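Local coordinates for protein HepC.19480.a.B1 (Helicobacter pylori, PDB 6MTZ) that is of unknown function but is probably a DHH-family phosphoesterase that hydrolyses phosphodiester or related phosphate bonds, at residues F267-M272 against D290-V295; L249-K254 against T284-F289; I96-L101 against F114-L119; V69-L74 against L101-S106. All blocks are in the same frame, centred on the assembly; numbering follows the deposited sequence.

Interaction 1 (F267-M272 against D290-V295); sequences FLSYSM and DFYIDV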
# COMPACT_ATOMS: atom_id res chain seq x y z
N PHE A 267 -6.24 3.10 21.58
CA PHE A 267 -5.94 2.37 20.36
C PHE A 267 -4.98 3.22 19.55
O PHE A 267 -5.26 4.40 19.28
CB PHE A 267 -7.22 2.09 19.57
CG PHE A 267 -7.02 1.28 18.30
CD1 PHE A 267 -6.40 1.83 17.19
CD2 PHE A 267 -7.50 -0.02 18.21
CE1 PHE A 267 -6.23 1.10 16.04
CE2 PHE A 267 -7.33 -0.76 17.05
CZ PHE A 267 -6.70 -0.19 15.96
N LEU A 268 -3.86 2.63 19.14
CA LEU A 268 -2.77 3.33 18.47
C LEU A 268 -2.73 2.93 17.00
O LEU A 268 -2.55 1.75 16.68
CB LEU A 268 -1.43 3.04 19.14
CG LEU A 268 -0.24 3.44 18.28
CD1 LEU A 268 -0.10 4.93 18.26
CD2 LEU A 268 1.02 2.79 18.82
N SER A 269 -2.87 3.91 16.12
CA SER A 269 -2.68 3.73 14.69
C SER A 269 -1.47 4.55 14.24
O SER A 269 -0.90 5.32 15.02
CB SER A 269 -3.94 4.11 13.91
OG SER A 269 -4.12 5.51 13.91
N TYR A 270 -1.11 4.42 12.96
CA TYR A 270 0.11 5.04 12.43
C TYR A 270 -0.12 5.54 11.02
O TYR A 270 -0.59 4.78 10.17
CB TYR A 270 1.27 4.06 12.43
CG TYR A 270 2.59 4.61 11.94
CD1 TYR A 270 3.30 5.53 12.70
CD2 TYR A 270 3.16 4.16 10.75
CE1 TYR A 270 4.52 6.02 12.29
CE2 TYR A 270 4.40 4.64 10.32
CZ TYR A 270 5.07 5.57 11.09
OH TYR A 270 6.30 6.06 10.69
N SER A 271 0.22 6.81 10.78
CA SER A 271 0.12 7.52 9.50
C SER A 271 -1.31 7.81 9.06
O SER A 271 -1.52 8.22 7.91
CB SER A 271 0.85 6.78 8.36
OG SER A 271 0.07 5.69 7.87
N MET A 272 -2.31 7.66 9.93
CA MET A 272 -3.68 7.82 9.42
C MET A 272 -4.07 9.27 9.19
O MET A 272 -5.00 9.52 8.40
CB MET A 272 -4.65 7.13 10.36
CG MET A 272 -4.37 5.63 10.41
SD MET A 272 -5.77 4.61 10.87
CE MET A 272 -6.83 4.82 9.43
N ASP A 290 -10.92 4.20 25.76
CA ASP A 290 -11.05 5.55 26.29
C ASP A 290 -10.47 6.63 25.39
O ASP A 290 -10.94 7.77 25.44
CB ASP A 290 -10.35 5.64 27.64
CG ASP A 290 -10.87 4.62 28.60
OD1 ASP A 290 -12.08 4.68 28.89
OD2 ASP A 290 -10.09 3.73 29.00
N PHE A 291 -9.46 6.32 24.59
CA PHE A 291 -8.93 7.32 23.69
C PHE A 291 -8.38 6.66 22.44
O PHE A 291 -8.21 5.44 22.38
CB PHE A 291 -7.85 8.19 24.36
CG PHE A 291 -6.63 7.43 24.77
CD1 PHE A 291 -6.61 6.69 25.95
CD2 PHE A 291 -5.48 7.48 23.98
CE1 PHE A 291 -5.46 6.00 26.34
CE2 PHE A 291 -4.32 6.79 24.35
CZ PHE A 291 -4.31 6.05 25.53
N TYR A 292 -8.13 7.49 21.45
CA TYR A 292 -7.55 7.08 20.19
C TYR A 292 -6.30 7.92 19.99
O TYR A 292 -6.30 9.11 20.31
CB TYR A 292 -8.56 7.27 19.04
CG TYR A 292 -8.13 6.65 17.74
CD1 TYR A 292 -7.19 7.28 16.93
CD2 TYR A 292 -8.65 5.44 17.31
CE1 TYR A 292 -6.78 6.72 15.74
CE2 TYR A 292 -8.24 4.86 16.12
CZ TYR A 292 -7.30 5.52 15.34
OH TYR A 292 -6.88 4.97 14.16
N ILE A 293 -5.23 7.29 19.51
CA ILE A 293 -3.98 8.01 19.31
C ILE A 293 -3.38 7.56 17.98
O ILE A 293 -3.28 6.36 17.70
CB ILE A 293 -3.01 7.78 20.49
CG1 ILE A 293 -1.67 8.49 20.24
CG2 ILE A 293 -2.81 6.29 20.79
CD1 ILE A 293 -0.75 8.48 21.46
N ASP A 294 -3.04 8.53 17.14
CA ASP A 294 -2.35 8.30 15.87
C ASP A 294 -1.03 9.06 15.88
O ASP A 294 -0.97 10.21 16.33
CB ASP A 294 -3.22 8.74 14.68
CG ASP A 294 -2.58 8.43 13.34
OD1 ASP A 294 -2.60 7.25 12.92
OD2 ASP A 294 -2.08 9.37 12.70
N VAL A 295 0.02 8.40 15.40
CA VAL A 295 1.34 8.99 15.25
C VAL A 295 1.73 8.91 13.79
O VAL A 295 1.38 7.96 13.08
CB VAL A 295 2.39 8.26 16.13
CG1 VAL A 295 3.68 9.06 16.20
CG2 VAL A 295 1.82 8.01 17.52

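Interaction 2 (L249-K254 against T284-F289); sequences LLSLKK and TQNPDF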
# COMPACT_ATOMS: atom_id res chain seq x y z
N LEU A 249 -11.92 -2.50 9.72
CA LEU A 249 -10.61 -3.14 9.67
C LEU A 249 -9.82 -2.89 10.94
O LEU A 249 -9.06 -3.77 11.37
CB LEU A 249 -9.84 -2.65 8.44
CG LEU A 249 -10.55 -2.98 7.12
CD1 LEU A 249 -9.81 -2.34 5.94
CD2 LEU A 249 -10.65 -4.49 6.92
N LEU A 250 -10.00 -1.73 11.59
CA LEU A 250 -9.31 -1.49 12.85
C LEU A 250 -9.86 -2.37 13.96
O LEU A 250 -9.10 -2.81 14.84
CB LEU A 250 -9.42 -0.01 13.26
CG LEU A 250 -8.67 1.02 12.41
CD1 LEU A 250 -8.94 2.43 12.92
CD2 LEU A 250 -7.17 0.72 12.37
N SER A 251 -11.18 -2.65 13.94
CA SER A 251 -11.79 -3.43 15.01
C SER A 251 -11.17 -4.81 15.12
O SER A 251 -11.13 -5.39 16.20
CB SER A 251 -13.31 -3.54 14.80
OG SER A 251 -13.94 -2.30 15.04
N LEU A 252 -10.66 -5.34 14.01
CA LEU A 252 -9.97 -6.62 14.04
C LEU A 252 -8.56 -6.54 14.59
O LEU A 252 -7.90 -7.57 14.71
CB LEU A 252 -9.93 -7.23 12.64
CG LEU A 252 -11.17 -7.10 11.75
CD1 LEU A 252 -10.88 -7.74 10.40
CD2 LEU A 252 -12.41 -7.70 12.38
N LYS A 253 -8.07 -5.34 14.93
CA LYS A 253 -6.69 -5.13 15.37
C LYS A 253 -6.60 -4.74 16.84
O LYS A 253 -5.53 -4.30 17.29
CB LYS A 253 -6.02 -4.05 14.51
CG LYS A 253 -5.78 -4.42 13.04
CD LYS A 253 -5.26 -3.21 12.25
CE LYS A 253 -5.15 -3.50 10.77
NZ LYS A 253 -4.02 -4.43 10.52
N LYS A 254 -7.69 -4.89 17.60
CA LYS A 254 -7.76 -4.33 18.95
C LYS A 254 -6.64 -4.87 19.83
O LYS A 254 -6.09 -4.14 20.66
CB LYS A 254 -9.12 -4.62 19.58
CG LYS A 254 -10.27 -3.85 18.94
CD LYS A 254 -11.56 -3.94 19.74
CE LYS A 254 -12.23 -5.30 19.62
NZ LYS A 254 -13.57 -5.30 20.27
N THR A 284 -17.08 5.08 19.34
CA THR A 284 -18.49 4.74 19.50
C THR A 284 -18.72 3.24 19.34
O THR A 284 -19.38 2.61 20.18
CB THR A 284 -19.35 5.52 18.50
OG1 THR A 284 -19.16 6.93 18.70
CG2 THR A 284 -20.81 5.19 18.69
N GLN A 285 -18.18 2.65 18.28
CA GLN A 285 -18.34 1.22 18.03
C GLN A 285 -17.61 0.36 19.06
O GLN A 285 -17.95 -0.82 19.22
CB GLN A 285 -17.84 0.86 16.62
CG GLN A 285 -18.63 1.45 15.45
CD GLN A 285 -17.99 1.12 14.11
OE1 GLN A 285 -16.86 0.64 14.05
NE2 GLN A 285 -18.71 1.38 13.02
N ASN A 286 -16.61 0.91 19.74
CA ASN A 286 -15.78 0.14 20.67
C ASN A 286 -15.70 0.89 21.98
O ASN A 286 -14.65 1.45 22.34
CB ASN A 286 -14.39 -0.11 20.08
CG ASN A 286 -14.46 -0.89 18.79
OD1 ASN A 286 -14.51 -2.12 18.79
ND2 ASN A 286 -14.48 -0.17 17.67
N PRO A 287 -16.80 0.92 22.74
CA PRO A 287 -16.85 1.78 23.94
C PRO A 287 -15.84 1.40 25.00
O PRO A 287 -15.62 2.21 25.90
CB PRO A 287 -18.29 1.60 24.44
CG PRO A 287 -18.70 0.24 23.95
CD PRO A 287 -18.00 0.06 22.62
N ASP A 288 -15.23 0.22 24.91
CA ASP A 288 -14.24 -0.21 25.90
C ASP A 288 -12.94 0.58 25.81
O ASP A 288 -12.13 0.52 26.73
CB ASP A 288 -13.97 -1.72 25.78
CG ASP A 288 -13.68 -2.17 24.35
OD1 ASP A 288 -12.48 -2.36 24.04
OD2 ASP A 288 -14.62 -2.36 23.54
N PHE A 289 -12.74 1.33 24.73
CA PHE A 289 -11.57 2.19 24.60
C PHE A 289 -11.89 3.59 25.09
O PHE A 289 -13.00 4.10 24.88
CB PHE A 289 -11.09 2.22 23.15
CG PHE A 289 -10.35 0.98 22.73
CD1 PHE A 289 -11.04 -0.14 22.29
CD2 PHE A 289 -8.96 0.92 22.80
CE1 PHE A 289 -10.37 -1.29 21.91
CE2 PHE A 289 -8.28 -0.22 22.43
CZ PHE A 289 -8.98 -1.32 21.98

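Interaction 3 (I96-L101 against F114-L119); sequences IQIQLL and FHWYFL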
# COMPACT_ATOMS: atom_id res chain seq x y z
N ILE A 96 15.21 -20.56 -5.57
CA ILE A 96 14.74 -19.18 -5.51
C ILE A 96 15.21 -18.49 -6.77
O ILE A 96 16.41 -18.23 -6.93
CB ILE A 96 15.26 -18.45 -4.27
CG1 ILE A 96 14.80 -19.17 -2.99
CG2 ILE A 96 14.82 -17.00 -4.28
CD1 ILE A 96 15.43 -18.64 -1.74
N GLN A 97 14.28 -18.18 -7.67
CA GLN A 97 14.55 -17.35 -8.84
C GLN A 97 14.22 -15.90 -8.53
O GLN A 97 13.29 -15.60 -7.77
CB GLN A 97 13.73 -17.81 -10.04
CG GLN A 97 13.95 -16.98 -11.30
CD GLN A 97 13.20 -17.54 -12.50
OE1 GLN A 97 12.77 -18.70 -12.48
NE2 GLN A 97 13.04 -16.72 -13.54
N ILE A 98 14.98 -14.99 -9.12
CA ILE A 98 14.75 -13.57 -8.93
C ILE A 98 14.77 -12.87 -10.27
O ILE A 98 15.64 -13.13 -11.11
CB ILE A 98 15.78 -12.94 -7.97
CG1 ILE A 98 15.66 -11.42 -8.00
CG2 ILE A 98 17.20 -13.36 -8.33
CD1 ILE A 98 16.70 -10.75 -7.16
N GLN A 99 13.81 -11.97 -10.48
CA GLN A 99 13.74 -11.17 -11.69
C GLN A 99 13.31 -9.76 -11.32
O GLN A 99 12.22 -9.56 -10.77
CB GLN A 99 12.78 -11.77 -12.71
CG GLN A 99 12.72 -11.03 -14.03
CD GLN A 99 14.06 -11.04 -14.73
OE1 GLN A 99 14.50 -12.08 -15.21
NE2 GLN A 99 14.72 -9.88 -14.78
N LEU A 100 14.16 -8.78 -11.61
CA LEU A 100 13.82 -7.37 -11.45
C LEU A 100 13.56 -6.77 -12.82
O LEU A 100 14.37 -6.95 -13.74
CB LEU A 100 14.94 -6.60 -10.72
CG LEU A 100 14.59 -5.14 -10.34
CD1 LEU A 100 15.14 -4.74 -8.98
CD2 LEU A 100 15.05 -4.12 -11.40
N LEU A 101 12.44 -6.07 -12.95
CA LEU A 101 12.02 -5.42 -14.19
C LEU A 101 11.78 -3.94 -13.90
O LEU A 101 10.97 -3.61 -13.03
CB LEU A 101 10.73 -6.04 -14.73
CG LEU A 101 10.81 -7.55 -14.93
CD1 LEU A 101 9.44 -8.12 -15.22
CD2 LEU A 101 11.82 -7.92 -16.04
N PHE A 114 24.19 -7.11 -12.39
CA PHE A 114 23.40 -8.25 -11.95
C PHE A 114 22.59 -8.78 -13.12
O PHE A 114 21.81 -8.03 -13.73
CB PHE A 114 22.50 -7.87 -10.77
CG PHE A 114 23.28 -7.46 -9.54
CD1 PHE A 114 23.63 -8.40 -8.58
CD2 PHE A 114 23.67 -6.14 -9.36
CE1 PHE A 114 24.36 -8.02 -7.46
CE2 PHE A 114 24.40 -5.76 -8.24
CZ PHE A 114 24.75 -6.70 -7.29
N HIS A 115 22.77 -10.07 -13.42
CA HIS A 115 22.11 -10.68 -14.56
C HIS A 115 20.59 -10.69 -14.39
O HIS A 115 19.86 -10.63 -15.39
CB HIS A 115 22.64 -12.10 -14.78
CG HIS A 115 24.08 -12.14 -15.17
ND1 HIS A 115 24.59 -11.39 -16.22
CD2 HIS A 115 25.13 -12.85 -14.68
CE1 HIS A 115 25.88 -11.63 -16.34
NE2 HIS A 115 26.23 -12.51 -15.41
N TRP A 116 20.10 -10.73 -13.14
CA TRP A 116 18.68 -10.74 -12.83
C TRP A 116 18.06 -9.35 -12.83
O TRP A 116 16.85 -9.23 -12.64
CB TRP A 116 18.42 -11.38 -11.45
CG TRP A 116 19.31 -10.84 -10.34
CD1 TRP A 116 20.50 -11.36 -9.92
CD2 TRP A 116 19.07 -9.68 -9.53
NE1 TRP A 116 21.01 -10.60 -8.90
CE2 TRP A 116 20.15 -9.57 -8.63
CE3 TRP A 116 18.04 -8.74 -9.47
CZ2 TRP A 116 20.24 -8.54 -7.70
CZ3 TRP A 116 18.13 -7.71 -8.53
CH2 TRP A 116 19.22 -7.63 -7.66
N TYR A 117 18.86 -8.30 -13.03
CA TYR A 117 18.37 -6.92 -12.96
C TYR A 117 18.22 -6.41 -14.39
O TYR A 117 19.22 -6.19 -15.08
CB TYR A 117 19.33 -6.07 -12.13
CG TYR A 117 18.87 -4.69 -11.71
CD1 TYR A 117 18.44 -3.75 -12.64
CD2 TYR A 117 18.92 -4.31 -10.37
CE1 TYR A 117 18.06 -2.48 -12.25
CE2 TYR A 117 18.52 -3.03 -9.97
CZ TYR A 117 18.10 -2.13 -10.92
OH TYR A 117 17.72 -0.86 -10.55
N PHE A 118 16.98 -6.23 -14.83
CA PHE A 118 16.66 -5.90 -16.22
C PHE A 118 16.12 -4.48 -16.32
O PHE A 118 15.09 -4.16 -15.71
CB PHE A 118 15.66 -6.89 -16.82
CG PHE A 118 15.23 -6.53 -18.21
CD1 PHE A 118 16.04 -6.81 -19.30
CD2 PHE A 118 14.04 -5.87 -18.43
CE1 PHE A 118 15.66 -6.46 -20.57
CE2 PHE A 118 13.65 -5.51 -19.70
CZ PHE A 118 14.47 -5.80 -20.77
N LEU A 119 16.76 -3.67 -17.15
CA LEU A 119 16.38 -2.27 -17.36
C LEU A 119 16.04 -2.04 -18.83
O LEU A 119 16.86 -2.31 -19.71
CB LEU A 119 17.52 -1.35 -16.90
CG LEU A 119 17.38 0.15 -17.19
CD1 LEU A 119 16.06 0.65 -16.65
CD2 LEU A 119 18.53 0.93 -16.57
O HOH W 1 17.50 -9.93 -16.13

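Interaction 4 (V69-L74 against L101-S106); sequences VSDLNL and LDHHIS. With EDO (1,2-ethanediol), chain E.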
# COMPACT_ATOMS: atom_id res chain seq x y z
N VAL A 69 10.38 -8.19 -8.75
CA VAL A 69 10.50 -6.79 -8.35
C VAL A 69 10.30 -5.93 -9.59
O VAL A 69 11.02 -6.10 -10.58
CB VAL A 69 11.86 -6.49 -7.68
CG1 VAL A 69 11.90 -5.06 -7.16
CG2 VAL A 69 12.15 -7.50 -6.56
N SER A 70 9.35 -5.01 -9.53
CA SER A 70 8.97 -4.22 -10.69
C SER A 70 8.84 -2.75 -10.32
O SER A 70 8.35 -2.43 -9.23
CB SER A 70 7.63 -4.70 -11.29
OG SER A 70 6.64 -4.76 -10.27
N ASP A 71 9.31 -1.88 -11.22
CA ASP A 71 9.10 -0.44 -11.15
C ASP A 71 9.86 0.21 -10.00
O ASP A 71 9.48 1.27 -9.50
CB ASP A 71 7.61 -0.09 -11.05
CG ASP A 71 7.31 1.33 -11.48
OD1 ASP A 71 8.07 1.87 -12.33
OD2 ASP A 71 6.32 1.90 -10.96
N LEU A 72 10.92 -0.44 -9.54
CA LEU A 72 11.77 0.10 -8.49
C LEU A 72 13.21 -0.08 -8.92
O LEU A 72 13.56 -1.08 -9.56
CB LEU A 72 11.52 -0.63 -7.17
CG LEU A 72 10.12 -0.52 -6.56
CD1 LEU A 72 9.87 -1.72 -5.66
CD2 LEU A 72 9.96 0.77 -5.75
N ASN A 73 14.06 0.89 -8.59
CA ASN A 73 15.48 0.67 -8.78
C ASN A 73 16.13 0.48 -7.42
O ASN A 73 15.71 1.09 -6.44
CB ASN A 73 16.15 1.79 -9.57
CG ASN A 73 16.16 3.10 -8.86
OD1 ASN A 73 15.14 3.56 -8.36
ND2 ASN A 73 17.33 3.74 -8.82
N LEU A 74 17.09 -0.44 -7.36
CA LEU A 74 17.82 -0.73 -6.14
C LEU A 74 19.18 -0.07 -6.23
O LEU A 74 19.76 0.06 -7.32
CB LEU A 74 17.97 -2.24 -5.94
CG LEU A 74 16.70 -3.11 -6.06
CD1 LEU A 74 17.03 -4.60 -5.96
CD2 LEU A 74 15.69 -2.72 -4.99
N LEU A 101 12.44 -6.07 -12.95
CA LEU A 101 12.02 -5.42 -14.19
C LEU A 101 11.78 -3.94 -13.90
O LEU A 101 10.97 -3.61 -13.03
CB LEU A 101 10.73 -6.04 -14.73
CG LEU A 101 10.81 -7.55 -14.93
CD1 LEU A 101 9.44 -8.12 -15.22
CD2 LEU A 101 11.82 -7.92 -16.04
N ASP A 102 12.46 -3.06 -14.63
CA ASP A 102 12.33 -1.63 -14.35
C ASP A 102 12.74 -0.82 -15.58
O ASP A 102 13.37 -1.34 -16.51
CB ASP A 102 13.14 -1.21 -13.12
CG ASP A 102 12.96 0.27 -12.79
OD1 ASP A 102 11.79 0.72 -12.79
OD2 ASP A 102 13.96 0.99 -12.56
N HIS A 103 12.41 0.47 -15.54
CA HIS A 103 12.64 1.38 -16.66
C HIS A 103 13.31 2.70 -16.26
O HIS A 103 13.33 3.63 -17.07
CB HIS A 103 11.31 1.66 -17.37
CG HIS A 103 10.39 2.56 -16.62
ND1 HIS A 103 10.48 3.93 -16.67
CD2 HIS A 103 9.34 2.28 -15.80
CE1 HIS A 103 9.53 4.46 -15.91
NE2 HIS A 103 8.83 3.48 -15.38
N HIS A 104 13.86 2.80 -15.05
CA HIS A 104 14.41 4.06 -14.53
C HIS A 104 15.91 4.12 -14.82
O HIS A 104 16.68 3.30 -14.32
CB HIS A 104 14.16 4.18 -13.03
CG HIS A 104 12.73 4.47 -12.66
ND1 HIS A 104 11.80 3.48 -12.47
CD2 HIS A 104 12.09 5.64 -12.42
CE1 HIS A 104 10.64 4.03 -12.14
NE2 HIS A 104 10.79 5.34 -12.11
N ILE A 105 16.33 5.13 -15.59
CA ILE A 105 17.73 5.26 -15.98
C ILE A 105 18.67 5.43 -14.79
O ILE A 105 19.87 5.19 -14.91
CB ILE A 105 17.90 6.43 -16.98
CG1 ILE A 105 19.23 6.34 -17.71
CG2 ILE A 105 17.82 7.77 -16.27
CD1 ILE A 105 19.45 5.03 -18.45
N SER A 106 18.14 5.82 -13.62
CA SER A 106 18.99 5.93 -12.43
C SER A 106 19.66 4.61 -12.06
O SER A 106 20.69 4.62 -11.37
CB SER A 106 18.17 6.44 -11.24
OG SER A 106 17.04 5.61 -11.01
C1 EDO E . 14.46 7.96 -14.68
O1 EDO E . 13.17 8.27 -15.23
C2 EDO E . 14.42 8.23 -13.18
O2 EDO E . 15.45 7.45 -12.57
O HOH W 2 12.11 -2.92 -10.24

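Interaction 1 (F267-M272 against D290-V295)
Tyr292 lays one face of its ring over the backbone carbonyl oxygen of Phe267, while the Phe267 ring runs alongside it, pointing the same way. Their planes lie only 14° apart but are slid past each other, so that they meet chiefly at Phe267 CD1 and Tyr292 CE2, 3.7 Å apart. From the far end of its ring, Tyr292 OH donates to Ser269 OG (2.8 Å), and this hydroxyl in turn donates to Asp294 OD1 over 2.5 Å, on the anti lone pair. With CG turned anti to its own backbone N (chi1 -176°), Asp294 also reaches past the strand end, where Met272 N binds OD1 on the syn side at 3.0 Å. Two donors thus grip one oxygen, and Gly273 N holds the other, fixing the carboxylate and the turn after residue 270. Beneath these groups the backbones pair in parallel from Phe267-Tyr292 to Tyr270-Val295; the opposite face carries Leu268 CD1 against Val295 CG2 (3.7 Å). This is a beta-alpha-beta unit: its connecting helix 276-285, together with helix 238-251, packs on the Phe267 and Tyr292 face, helix 341-353 covers Leu268, Tyr270 and Val295, and strands 258-261 and 300-305 flank the pair.

Interaction 2 (L249-K254 against T284-F289)
The aliphatic chain of Lys254 runs along the edge of the Phe289 ring, CD near the ring plane and 3.6 Å from Phe289 CE1. The same methylene passes Asn286 OD1 at 3.6 Å. A bend at the third torsion of the lysine (chi3 -74°) turns its end past the amide, and NZ stops 4.5 Å from Asp288 OD2, too far for a salt bridge, though the charges should still attract. At the nitrogen end of the amide, Asn286 ND2 makes a weak hydrogen bond of 3.4 Å to Ser251 OG. Both of these polar groups have stronger partners in their own helices, Asn286 ND2 donating to Phe282 O and Ser251 OG bonding to Thr247 O, so the link between them is secondary.

The contact joins two places where the chain leaves a helix. Helix 238-251 gives way to a type I turn from Ser251 to Lys254 on the way to strand 258-261. Asn286 is the first residue beyond helix 276-285, the connecting helix of the beta-alpha-beta unit that continues into strand 291-295. A second type I turn, Asn286 to Phe289, is closed by the bond from Phe289 N to Asn286 O (3.1 Å), and that carbonyl oxygen lies in the plane of the Phe289 ring, at its edge.

Further out, the ring of Phe289 meets Phe282 edge-to-face and forms a cation-pi contact with Lys265. Lys265 NZ also makes a salt bridge to Asp288 OD1, tying the second turn to strand 264-270.

Interaction 3 (I96-L101 against F114-L119)
Trp116 turns its CG between its backbone N and carbonyl carbon (chi1 49°), which stands the indole up beside Ile98; Leu100, with CG anti to the backbone N (chi1 -173°), sends its branches the same way as the neighbouring Tyr117 ring. The two segments belong to a beta-alpha-beta unit in which strand 117-119 is an edge strand of the five-stranded parallel sheet, next to strand 95-102. Ile98 CD1 makes a CH-pi contact over one face of the indole, 3.3 Å from Trp116 CE3, and the opposite face takes Phe114 CB and Tyr117 CB, so the ring is sandwiched. Leu100 CB lies at the indole edge. Leu100 CD2 sits almost centrally over one face of the Tyr117 ring, 3.5 Å from the ring centroid, a second CH-pi contact. Residues beyond the two segments hold the polar atoms: Gln83 OE1 accepts Trp116 NE1, and Leu74 N bonds to Tyr117 OH. Backbone pairing starts where Leu100 N donates to Trp116 O (2.9 Å, nearly straight at 173°). Leu100 O accepts Phe118 N at 2.9 Å and, from the opposite face of its plane, Gln99 NE2 at 3.1 Å. That same NE2 donates to a water, which passes a 2.6 Å hydrogen bond to His115 O.

Interaction 4 (V69-L74 against L101-S106)
Asp102 reaches across to the chain at Leu72, its CB lying 3.6 Å from Leu72 O and its CG staying against the same carbonyl. At the tip the two oxygens part. OD1 rests 3.4 Å from Asp71 CA and accepts His104 ND1 at 2.8 Å on its syn lone pair, in the plane of the imidazole. OD2 lies near Asn73 CB and takes His104 N from above the carboxylate plane, closing an Asx turn. With both its ring and its backbone N tied to one carboxylate, His104 has its rotation fixed, and one face of its ring lies against His103, whose CE1 sits over it towards the rim. Asp102, His103 and His104 match the Asp-His-His signature of DHH phosphoesterases, so this protein probably belongs to that family; they lie at the C-terminal end of strand 95-102. Asp71, just past neighbouring strand 64-70, lies alongside: its OD1 is 3.5 Å from His103 NE2 and 3.4 Å from His104 CE1. Asp18 and Asp20 bring further carboxylates close to Asp71, an arrangement consistent with the metal site of DHH relatives. The strands beneath pair in parallel, Leu101 N donating to Val69 O and Leu101 O accepting Asp71 N; a water also joins Leu101 O to Leu72 N. At the outer end Ser106 OG donates to O2 of an ethanediol molecule, probably from the crystallisation liquor, over 2.9 Å.

The four contacts fall into two pairs on opposite sides of the chain's centre. Interactions 3 and 4, with centres 10 Å apart, share Leu101 and use both edges of strand 95-102; Phe118 O and Asp102 N, 3.0 Å apart, probably hydrogen-bond. The DHH residues in interaction 4 thus sit beside the edge strand built in interaction 3. Interactions 1 and 2, about 11 Å apart between centres, alternate along the chain and touch where Phe267 CE2 packs on Leu250 O at 3.5 Å. Interaction 1 lies in a mixed sheet that probably belongs to a DHHA1-like domain, with interaction 2 at its helix ends. The nearest atoms of interactions 1 and 4 are about 17 Å apart.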